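Local coordinates for protein HTH-type transcriptional regulator cbl (Escherichia coli K12, PDB 2FYI) that regulates transcription as a LysR-family protein, may be an accessory regulator within the cys regulon, and is represented here by its cofactor-binding domain, at residues A[34-39]-A[209-214]; A[18-23]-A[27-32]; A[204-209]-A[219-224]. One frame throughout, in Å; residues are numbered along the deposited sequence.

Interaction 1 of 3, residues A[34-39]-A[209-214]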
loop_
_atom_site.group_PDB
_atom_site.type_symbol
_atom_site.label_atom_id
_atom_site.label_comp_id
_atom_site.label_asym_id
_atom_site.label_seq_id
_atom_site.Cartn_x
_atom_site.Cartn_y
_atom_site.Cartn_z
ATOM N N LYS A 34 -18.014 -5.081 9.427
ATOM C CA LYS A 34 -19.296 -4.561 9.900
ATOM C C LYS A 34 -20.128 -5.653 10.553
ATOM O O LYS A 34 -20.611 -5.496 11.693
ATOM C CB LYS A 34 -20.103 -3.935 8.781
ATOM C CG LYS A 34 -19.625 -2.567 8.405
ATOM C CD LYS A 34 -20.766 -1.725 7.782
ATOM C CE LYS A 34 -20.995 -1.987 6.247
ATOM N NZ LYS A 34 -19.825 -1.690 5.316
ATOM N N ALA A 35 -20.305 -6.759 9.837
ATOM C CA ALA A 35 -21.094 -7.886 10.362
ATOM C C ALA A 35 -20.582 -8.351 11.713
ATOM O O ALA A 35 -21.343 -8.537 12.675
ATOM C CB ALA A 35 -21.048 -9.050 9.410
ATOM N N PHE A 36 -19.276 -8.574 11.763
ATOM C CA PHE A 36 -18.646 -9.054 12.970
ATOM C C PHE A 36 -18.851 -8.107 14.147
ATOM O O PHE A 36 -19.114 -8.568 15.253
ATOM C CB PHE A 36 -17.171 -9.281 12.725
ATOM C CG PHE A 36 -16.435 -9.840 13.910
ATOM C CD1 PHE A 36 -15.739 -9.007 14.776
ATOM C CD2 PHE A 36 -16.405 -11.206 14.146
ATOM C CE1 PHE A 36 -15.036 -9.512 15.874
ATOM C CE2 PHE A 36 -15.702 -11.726 15.248
ATOM C CZ PHE A 36 -15.020 -10.859 16.112
ATOM N N ARG A 37 -18.751 -6.795 13.923
ATOM C CA ARG A 37 -18.883 -5.842 15.010
ATOM C C ARG A 37 -20.292 -5.806 15.588
ATOM O O ARG A 37 -20.455 -5.588 16.781
ATOM C CB ARG A 37 -18.378 -4.471 14.588
ATOM C CG ARG A 37 -16.834 -4.434 14.543
ATOM C CD ARG A 37 -16.206 -3.089 14.101
ATOM N NE ARG A 37 -16.330 -2.038 15.116
ATOM C CZ ARG A 37 -16.373 -0.740 14.816
ATOM N NH1 ARG A 37 -16.298 -0.374 13.542
ATOM N NH2 ARG A 37 -16.506 0.192 15.761
ATOM N N GLU A 38 -21.311 -6.035 14.761
ATOM C CA GLU A 38 -22.689 -6.194 15.261
ATOM C C GLU A 38 -22.787 -7.427 16.133
ATOM O O GLU A 38 -23.209 -7.381 17.281
ATOM C CB GLU A 38 -23.622 -6.454 14.105
ATOM C CG GLU A 38 -23.502 -5.449 13.005
ATOM C CD GLU A 38 -24.696 -4.513 13.002
ATOM O OE1 GLU A 38 -25.300 -4.323 14.099
ATOM O OE2 GLU A 38 -25.032 -3.990 11.906
ATOM N N LEU A 39 -22.403 -8.547 15.544
ATOM C CA LEU A 39 -22.438 -9.824 16.211
ATOM C C LEU A 39 -21.649 -9.809 17.501
ATOM O O LEU A 39 -22.108 -10.312 18.504
ATOM C CB LEU A 39 -21.830 -10.869 15.298
ATOM C CG LEU A 39 -21.977 -12.285 15.800
ATOM C CD1 LEU A 39 -23.413 -12.648 15.528
ATOM C CD2 LEU A 39 -21.018 -13.216 15.064
ATOM N N LEU A 209 -14.422 -16.955 10.857
ATOM C CA LEU A 209 -14.175 -17.725 9.649
ATOM C C LEU A 209 -15.495 -18.110 9.047
ATOM O O LEU A 209 -15.688 -18.001 7.838
ATOM C CB LEU A 209 -13.325 -18.978 9.912
ATOM C CG LEU A 209 -11.850 -18.763 10.260
ATOM C CD1 LEU A 209 -11.001 -19.766 9.565
ATOM C CD2 LEU A 209 -11.426 -17.404 9.812
ATOM N N GLU A 210 -16.415 -18.540 9.893
ATOM C CA GLU A 210 -17.710 -19.019 9.415
ATOM C C GLU A 210 -18.492 -17.896 8.711
ATOM O O GLU A 210 -18.895 -17.987 7.543
ATOM C CB GLU A 210 -18.488 -19.563 10.594
ATOM C CG GLU A 210 -19.751 -20.224 10.206
ATOM C CD GLU A 210 -20.742 -20.122 11.332
ATOM O OE1 GLU A 210 -20.671 -20.947 12.292
ATOM O OE2 GLU A 210 -21.574 -19.180 11.266
ATOM N N LEU A 211 -18.684 -16.835 9.474
ATOM C CA LEU A 211 -19.123 -15.555 9.000
ATOM C C LEU A 211 -18.597 -15.199 7.605
ATOM O O LEU A 211 -19.327 -14.611 6.816
ATOM C CB LEU A 211 -18.647 -14.525 10.007
ATOM C CG LEU A 211 -19.490 -13.269 10.116
ATOM C CD1 LEU A 211 -20.928 -13.532 9.639
ATOM C CD2 LEU A 211 -19.417 -12.748 11.556
ATOM N N CYS A 212 -17.336 -15.528 7.314
ATOM C CA CYS A 212 -16.733 -15.282 5.995
ATOM C C CYS A 212 -17.267 -16.172 4.882
ATOM O O CYS A 212 -17.317 -15.751 3.709
ATOM C CB CYS A 212 -15.264 -15.574 6.056
ATOM S SG CYS A 212 -14.344 -14.183 6.428
ATOM N N ASN A 213 -17.637 -17.405 5.237
ATOM C CA ASN A 213 -17.924 -18.411 4.228
ATOM C C ASN A 213 -19.050 -19.388 4.610
ATOM O O ASN A 213 -18.894 -20.229 5.515
ATOM C CB ASN A 213 -16.634 -19.168 3.886
ATOM C CG ASN A 213 -16.633 -19.708 2.461
ATOM O OD1 ASN A 213 -17.324 -19.174 1.587
ATOM N ND2 ASN A 213 -15.855 -20.763 2.218
ATOM N N ALA A 214 -20.187 -19.282 3.917
ATOM C CA ALA A 214 -21.324 -20.152 4.198
ATOM C C ALA A 214 -20.914 -21.613 4.009
ATOM O O ALA A 214 -21.526 -22.520 4.587
ATOM C CB ALA A 214 -22.535 -19.794 3.306
#
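Leu211 reaches from the last turn of helix 203-212 to the side of helix 29-39, where Ala35, Phe36 and Leu39 receive it. Of the 132 Å² buried between 34-39 and 209-214, 77 Å² belongs to Leu211, so one leucine carries most of the contact. Its CD2 branch does most of the touching. CD2 of Leu211 lies 3.9 Å from CD2 of Leu39, the two side chains meeting tip to tip, and 4.0 Å from CA of Phe36, so it also rests against the helix backbone. CD1 of Leu211 makes only a looser approach, 4.5 Å from CB of Ala35. The ring of Phe36 offers its edge: its CD2 is 4.3 Å from CD2 of Leu211, with that methyl near the ring plane. In Leu39 the CG is anti to the backbone N (chi1 -172°), which extends its CD2 branch to Leu211. The surface is wholly apolar and modest, and the nearest CA atoms, those of Phe36 and Leu211, are 7.6 Å apart. Helix 203-212 ends at Cys212. Leu209 and Cys212 of that helix pack on Leu195 and Leu193 of strand 189-196, while Lys34 and Arg37 of helix 29-39 pack on Leu157 of the second subunit.

Interaction 2 of 3, residues A[18-23]-A[27-32]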
loop_
_atom_site.group_PDB
_atom_site.type_symbol
_atom_site.label_atom_id
_atom_site.label_comp_id
_atom_site.label_asym_id
_atom_site.label_seq_id
_atom_site.Cartn_x
_atom_site.Cartn_y
_atom_site.Cartn_z
ATOM N N ILE A 18 -6.287 -9.604 13.161
ATOM C CA ILE A 18 -6.281 -10.109 11.797
ATOM C C ILE A 18 -5.144 -9.480 11.029
ATOM O O ILE A 18 -4.960 -8.271 11.084
ATOM C CB ILE A 18 -7.568 -9.755 11.090
ATOM C CG1 ILE A 18 -8.691 -10.619 11.663
ATOM C CG2 ILE A 18 -7.412 -9.888 9.557
ATOM C CD1 ILE A 18 -10.068 -10.029 11.453
ATOM N N ALA A 19 -4.375 -10.304 10.325
ATOM C CA ALA A 19 -3.295 -9.808 9.507
ATOM C C ALA A 19 -3.693 -10.005 8.054
ATOM O O ALA A 19 -4.195 -11.074 7.662
ATOM C CB ALA A 19 -2.014 -10.522 9.828
ATOM N N THR A 20 -3.495 -8.970 7.258
ATOM C CA THR A 20 -3.961 -9.027 5.902
ATOM C C THR A 20 -3.226 -8.103 4.922
ATOM O O THR A 20 -2.380 -7.303 5.306
ATOM C CB THR A 20 -5.441 -8.735 5.874
ATOM O OG1 THR A 20 -5.956 -9.171 4.626
ATOM C CG2 THR A 20 -5.722 -7.259 6.069
ATOM N N THR A 21 -3.564 -8.221 3.649
ATOM C CA THR A 21 -2.996 -7.388 2.575
ATOM C C THR A 21 -3.866 -6.195 2.233
ATOM O O THR A 21 -5.039 -6.149 2.609
ATOM C CB THR A 21 -2.868 -8.208 1.274
ATOM O OG1 THR A 21 -4.157 -8.758 0.908
ATOM C CG2 THR A 21 -1.894 -9.333 1.482
ATOM N N HIS A 22 -3.296 -5.258 1.485
ATOM C CA HIS A 22 -3.996 -4.070 1.042
ATOM C C HIS A 22 -5.279 -4.449 0.340
ATOM O O HIS A 22 -6.350 -3.860 0.576
ATOM C CB HIS A 22 -3.104 -3.303 0.070
ATOM C CG HIS A 22 -3.769 -2.105 -0.537
ATOM N ND1 HIS A 22 -4.609 -2.193 -1.634
ATOM C CD2 HIS A 22 -3.727 -0.796 -0.193
ATOM C CE1 HIS A 22 -5.056 -0.988 -1.932
ATOM N NE2 HIS A 22 -4.539 -0.125 -1.070
ATOM N N THR A 23 -5.167 -5.451 -0.526
ATOM C CA THR A 23 -6.306 -5.852 -1.332
ATOM C C THR A 23 -7.538 -6.192 -0.486
ATOM O O THR A 23 -8.614 -5.666 -0.725
ATOM C CB THR A 23 -6.026 -7.070 -2.260
ATOM O OG1 THR A 23 -4.780 -6.925 -2.948
ATOM C CG2 THR A 23 -7.139 -7.197 -3.266
ATOM N N TYR A 27 -11.046 -4.030 -0.048
ATOM C CA TYR A 27 -12.102 -4.385 -0.976
ATOM C C TYR A 27 -13.008 -5.530 -0.570
ATOM O O TYR A 27 -14.029 -5.773 -1.206
ATOM C CB TYR A 27 -11.532 -4.677 -2.357
ATOM C CG TYR A 27 -10.646 -3.581 -2.841
ATOM C CD1 TYR A 27 -9.310 -3.819 -3.160
ATOM C CD2 TYR A 27 -11.133 -2.291 -2.940
ATOM C CE1 TYR A 27 -8.478 -2.800 -3.575
ATOM C CE2 TYR A 27 -10.327 -1.273 -3.358
ATOM C CZ TYR A 27 -8.994 -1.523 -3.670
ATOM O OH TYR A 27 -8.213 -0.461 -4.101
ATOM N N SER A 28 -12.657 -6.257 0.478
ATOM C CA SER A 28 -13.520 -7.380 0.925
ATOM C C SER A 28 -13.820 -7.390 2.411
ATOM O O SER A 28 -14.926 -7.718 2.784
ATOM C CB SER A 28 -12.910 -8.729 0.583
ATOM O OG SER A 28 -12.344 -8.688 -0.715
ATOM N N LEU A 29 -12.849 -7.057 3.262
ATOM C CA LEU A 29 -13.054 -7.137 4.690
ATOM C C LEU A 29 -14.051 -6.167 5.283
ATOM O O LEU A 29 -14.682 -6.493 6.276
ATOM C CB LEU A 29 -11.755 -6.973 5.426
ATOM C CG LEU A 29 -10.917 -8.223 5.416
ATOM C CD1 LEU A 29 -9.497 -7.839 5.800
ATOM C CD2 LEU A 29 -11.484 -9.238 6.378
ATOM N N PRO A 30 -14.178 -4.959 4.717
ATOM C CA PRO A 30 -14.981 -4.001 5.453
ATOM C C PRO A 30 -16.379 -4.553 5.753
ATOM O O PRO A 30 -16.884 -4.432 6.875
ATOM C CB PRO A 30 -15.011 -2.805 4.503
ATOM C CG PRO A 30 -13.714 -2.939 3.808
ATOM C CD PRO A 30 -13.633 -4.368 3.491
ATOM N N GLU A 31 -16.982 -5.187 4.756
ATOM C CA GLU A 31 -18.325 -5.736 4.889
ATOM C C GLU A 31 -18.435 -6.759 6.023
ATOM O O GLU A 31 -19.291 -6.687 6.910
ATOM C CB GLU A 31 -18.668 -6.455 3.620
ATOM C CG GLU A 31 -20.084 -6.883 3.592
ATOM C CD GLU A 31 -20.646 -6.825 2.177
ATOM O OE1 GLU A 31 -19.857 -7.072 1.214
ATOM O OE2 GLU A 31 -21.870 -6.528 2.038
ATOM N N VAL A 32 -17.578 -7.756 5.947
ATOM C CA VAL A 32 -17.437 -8.738 6.989
ATOM C C VAL A 32 -17.178 -8.071 8.334
ATOM O O VAL A 32 -17.794 -8.426 9.328
ATOM C CB VAL A 32 -16.231 -9.648 6.680
ATOM C CG1 VAL A 32 -15.949 -10.553 7.831
ATOM C CG2 VAL A 32 -16.452 -10.455 5.408
#
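The passage from strand 14-20 through the short helix 22-27 into helix 29-39 is the first strand-to-helix connection of this periplasmic-binding-protein-like domain. In LysR-type relatives the corresponding region borders the cleft between the two lobes, where effectors bind; the partners Thr123, Asp149 and Lys152 are consistent with such a place here. Tyr27 closes the short helix on Thr23. The backbone N of Tyr27 donates to O of Thr23 at 3.0 Å with an N-H...O angle of 145°, the i+4 spacing of an alpha-helical bond. With its CG beside the backbone N (chi1 -52°), Tyr27 swings its ring back over this turn, obliquely by the Thr23 carbonyl, and its side chain crosses that of Thr23 at about a right angle; CG2 of Thr23 is 4.0 Å from CD1 of Tyr27. Farther out, OH of Tyr27 sits at the edge of the His22 imidazole, 3.9 Å from CE1 of His22, a packing contact.

The second point of contact joins the strand end to the start of helix 29-39. CD1 of Leu29 meets CG2 of Thr20 at 3.8 Å, tip to tip, but also touches OG1 of Thr20, whose hydrogen bond is to O of Ile68 on the neighbouring parallel strand. Leu29 itself packs on Ile68, on Phe208 of helix 203-212 and on Tyr154 of the second subunit.

The polar side chains find their hydrogen-bond partners outside the two segments: OG1 of Thr23 bonds to OG1 of Thr123, whereas His22 NE2 to Asp149 and Tyr27 OH to Lys152 are weak bonds. Between the segments the chemistry is one backbone bond plus van der Waals contact, which implies that their side chains meet by shape and not by polar pairing.

Interaction 3 of 3, residues A[204-209]-A[219-224]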
loop_
_atom_site.group_PDB
_atom_site.type_symbol
_atom_site.label_atom_id
_atom_site.label_comp_id
_atom_site.label_asym_id
_atom_site.label_seq_id
_atom_site.Cartn_x
_atom_site.Cartn_y
_atom_site.Cartn_z
ATOM N N TYR A 204 -14.779 -16.444 19.251
ATOM C CA TYR A 204 -14.993 -15.482 18.174
ATOM C C TYR A 204 -14.098 -15.655 16.923
ATOM O O TYR A 204 -14.479 -15.220 15.823
ATOM C CB TYR A 204 -14.954 -14.048 18.691
ATOM C CG TYR A 204 -13.706 -13.679 19.423
ATOM C CD1 TYR A 204 -13.728 -13.450 20.804
ATOM C CD2 TYR A 204 -12.492 -13.544 18.752
ATOM C CE1 TYR A 204 -12.552 -13.085 21.508
ATOM C CE2 TYR A 204 -11.303 -13.184 19.435
ATOM C CZ TYR A 204 -11.339 -12.954 20.810
ATOM O OH TYR A 204 -10.180 -12.600 21.494
ATOM N N VAL A 205 -12.927 -16.278 17.072
ATOM C CA VAL A 205 -12.059 -16.501 15.913
ATOM C C VAL A 205 -12.783 -17.516 15.067
ATOM O O VAL A 205 -12.914 -17.344 13.862
ATOM C CB VAL A 205 -10.691 -17.109 16.304
ATOM C CG1 VAL A 205 -9.868 -17.500 15.060
ATOM C CG2 VAL A 205 -9.937 -16.185 17.229
ATOM N N TRP A 206 -13.283 -18.572 15.713
ATOM C CA TRP A 206 -13.960 -19.644 14.978
ATOM C C TRP A 206 -15.160 -19.076 14.232
ATOM O O TRP A 206 -15.399 -19.409 13.071
ATOM C CB TRP A 206 -14.382 -20.791 15.891
ATOM C CG TRP A 206 -13.264 -21.445 16.613
ATOM C CD1 TRP A 206 -13.081 -21.514 17.986
ATOM C CD2 TRP A 206 -12.166 -22.141 16.033
ATOM N NE1 TRP A 206 -11.935 -22.223 18.282
ATOM C CE2 TRP A 206 -11.352 -22.615 17.100
ATOM C CE3 TRP A 206 -11.782 -22.416 14.720
ATOM C CZ2 TRP A 206 -10.172 -23.345 16.875
ATOM C CZ3 TRP A 206 -10.616 -23.138 14.501
ATOM C CH2 TRP A 206 -9.827 -23.594 15.570
ATOM N N ARG A 207 -15.887 -18.180 14.894
ATOM C CA ARG A 207 -17.010 -17.557 14.240
ATOM C C ARG A 207 -16.640 -16.681 13.047
ATOM O O ARG A 207 -17.316 -16.711 12.033
ATOM C CB ARG A 207 -17.853 -16.760 15.206
ATOM C CG ARG A 207 -19.149 -16.393 14.519
ATOM C CD ARG A 207 -20.034 -17.636 14.374
ATOM N NE ARG A 207 -20.812 -17.791 15.604
ATOM C CZ ARG A 207 -22.026 -17.257 15.786
ATOM N NH1 ARG A 207 -22.608 -16.571 14.790
ATOM N NH2 ARG A 207 -22.673 -17.420 16.949
ATOM N N PHE A 208 -15.578 -15.897 13.166
ATOM C CA PHE A 208 -15.187 -15.022 12.079
ATOM C C PHE A 208 -15.040 -15.784 10.782
ATOM O O PHE A 208 -15.462 -15.321 9.729
ATOM C CB PHE A 208 -13.866 -14.339 12.387
ATOM C CG PHE A 208 -13.476 -13.315 11.362
ATOM C CD1 PHE A 208 -13.808 -11.988 11.532
ATOM C CD2 PHE A 208 -12.796 -13.685 10.205
ATOM C CE1 PHE A 208 -13.463 -11.042 10.565
ATOM C CE2 PHE A 208 -12.442 -12.735 9.238
ATOM C CZ PHE A 208 -12.781 -11.422 9.424
ATOM N N LEU A 209 -14.422 -16.955 10.857
ATOM C CA LEU A 209 -14.175 -17.725 9.649
ATOM C C LEU A 209 -15.495 -18.110 9.047
ATOM O O LEU A 209 -15.688 -18.001 7.838
ATOM C CB LEU A 209 -13.325 -18.978 9.912
ATOM C CG LEU A 209 -11.850 -18.763 10.260
ATOM C CD1 LEU A 209 -11.001 -19.766 9.565
ATOM C CD2 LEU A 209 -11.426 -17.404 9.812
ATOM N N GLU A 219 -17.434 -26.660 13.072
ATOM C CA GLU A 219 -16.917 -27.974 13.451
ATOM C C GLU A 219 -15.891 -28.470 12.460
ATOM O O GLU A 219 -14.895 -29.070 12.830
ATOM C CB GLU A 219 -18.044 -28.998 13.602
ATOM C CG GLU A 219 -18.930 -28.765 14.825
ATOM C CD GLU A 219 -19.293 -27.284 14.985
ATOM O OE1 GLU A 219 -19.607 -26.629 13.942
ATOM O OE2 GLU A 219 -19.235 -26.770 16.138
ATOM N N ASP A 220 -16.120 -28.207 11.189
ATOM C CA ASP A 220 -15.194 -28.690 10.183
ATOM C C ASP A 220 -13.892 -27.897 10.226
ATOM O O ASP A 220 -12.804 -28.452 10.017
ATOM C CB ASP A 220 -15.842 -28.656 8.793
ATOM C CG ASP A 220 -17.326 -29.012 8.837
ATOM O OD1 ASP A 220 -17.681 -30.146 9.262
ATOM O OD2 ASP A 220 -18.138 -28.142 8.455
ATOM N N ILE A 221 -14.005 -26.606 10.515
ATOM C CA ILE A 221 -12.816 -25.783 10.673
ATOM C C ILE A 221 -11.960 -26.298 11.845
ATOM O O ILE A 221 -10.783 -26.608 11.662
ATOM C CB ILE A 221 -13.172 -24.282 10.842
ATOM C CG1 ILE A 221 -13.804 -23.731 9.557
ATOM C CG2 ILE A 221 -11.933 -23.467 11.204
ATOM C CD1 ILE A 221 -14.987 -22.801 9.804
ATOM N N LYS A 222 -12.557 -26.413 13.029
ATOM C CA LYS A 222 -11.849 -26.916 14.201
ATOM C C LYS A 222 -11.221 -28.274 13.948
ATOM O O LYS A 222 -10.058 -28.501 14.261
ATOM C CB LYS A 222 -12.800 -27.047 15.379
ATOM C CG LYS A 222 -13.156 -25.759 16.062
ATOM C CD LYS A 222 -14.193 -26.038 17.139
ATOM C CE LYS A 222 -14.503 -24.793 17.942
ATOM N NZ LYS A 222 -15.390 -25.113 19.077
ATOM N N ARG A 223 -12.007 -29.181 13.385
ATOM C CA ARG A 223 -11.594 -30.563 13.195
ATOM C C ARG A 223 -10.333 -30.637 12.382
ATOM O O ARG A 223 -9.449 -31.436 12.639
ATOM C CB ARG A 223 -12.688 -31.301 12.454
ATOM C CG ARG A 223 -12.693 -32.799 12.641
ATOM C CD ARG A 223 -13.897 -33.393 11.879
ATOM N NE ARG A 223 -15.157 -32.721 12.233
ATOM C CZ ARG A 223 -15.975 -33.090 13.228
ATOM N NH1 ARG A 223 -15.699 -34.150 13.990
ATOM N NH2 ARG A 223 -17.090 -32.397 13.460
ATOM N N GLN A 224 -10.267 -29.766 11.396
ATOM C CA GLN A 224 -9.219 -29.785 10.398
ATOM C C GLN A 224 -7.970 -29.007 10.796
ATOM O O GLN A 224 -6.875 -29.336 10.376
ATOM C CB GLN A 224 -9.795 -29.227 9.123
ATOM C CG GLN A 224 -9.143 -29.732 7.900
ATOM C CD GLN A 224 -9.484 -28.839 6.751
ATOM O OE1 GLN A 224 -10.629 -28.820 6.291
ATOM N NE2 GLN A 224 -8.509 -28.044 6.302
#
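Helices 204-209 and 219-224 pass with their axes 10.1 Å apart at closest approach and their N-to-C directions at 117°, the CA atoms of Trp206 and Ile221 being nearest at 7.6 Å. Trp206 meets two residues of helix 218-226, Lys222 over a face and Ile221 at an edge. Lys222 crosses that face at about a right angle. Its chain is extended beyond CG, which itself lies 3.6 Å above the indole plane, over the centre. CE of Lys222 stands 3.6 Å from the centroid of the five-membered ring of Trp206 and 12° off its normal, a CH-pi contact. NZ of Lys222 makes a cation-pi interaction with the same Trp206 ring, 4.7 Å from its centroid and 25° off the normal. The contact joins the last two helices of the LysR cofactor-binding domain, 203-212 and 218-226, which follow each other after a short loop and cross steeply. At the indole edge, CZ3 of Trp206 is 3.6 Å from CG2 of Ile221. That methyl also meets Leu209, one turn on, whose CD1 is 4.2 Å away; CB of Leu209 lies 4.2 Å from CD1 of Ile221. Leu209 and Ile221 both continue onto Phe82 of strand 79-94.

How the interactions relate
All three contacts lie in the same lobe of the cofactor-binding domain, and helix 203-212 ties them together. Interaction 2 is complete before residue 34, while the segments of interactions 1 and 3 interleave and share Leu209. The centres of interactions 1 and 2 are about 12 Å apart, as are those of 1 and 3, while 2 and 3 are about 18 Å apart. Helix 29-39 serves interactions 1 and 2. Phe208, on segment 204-209, touches Val32 of interaction 2 and Phe36 of interaction 1. Helix 203-212 thus packs against the N-terminal strand and helix, and helix 218-226 packs in turn on helix 203-212. Helix 29-39 also faces the second subunit.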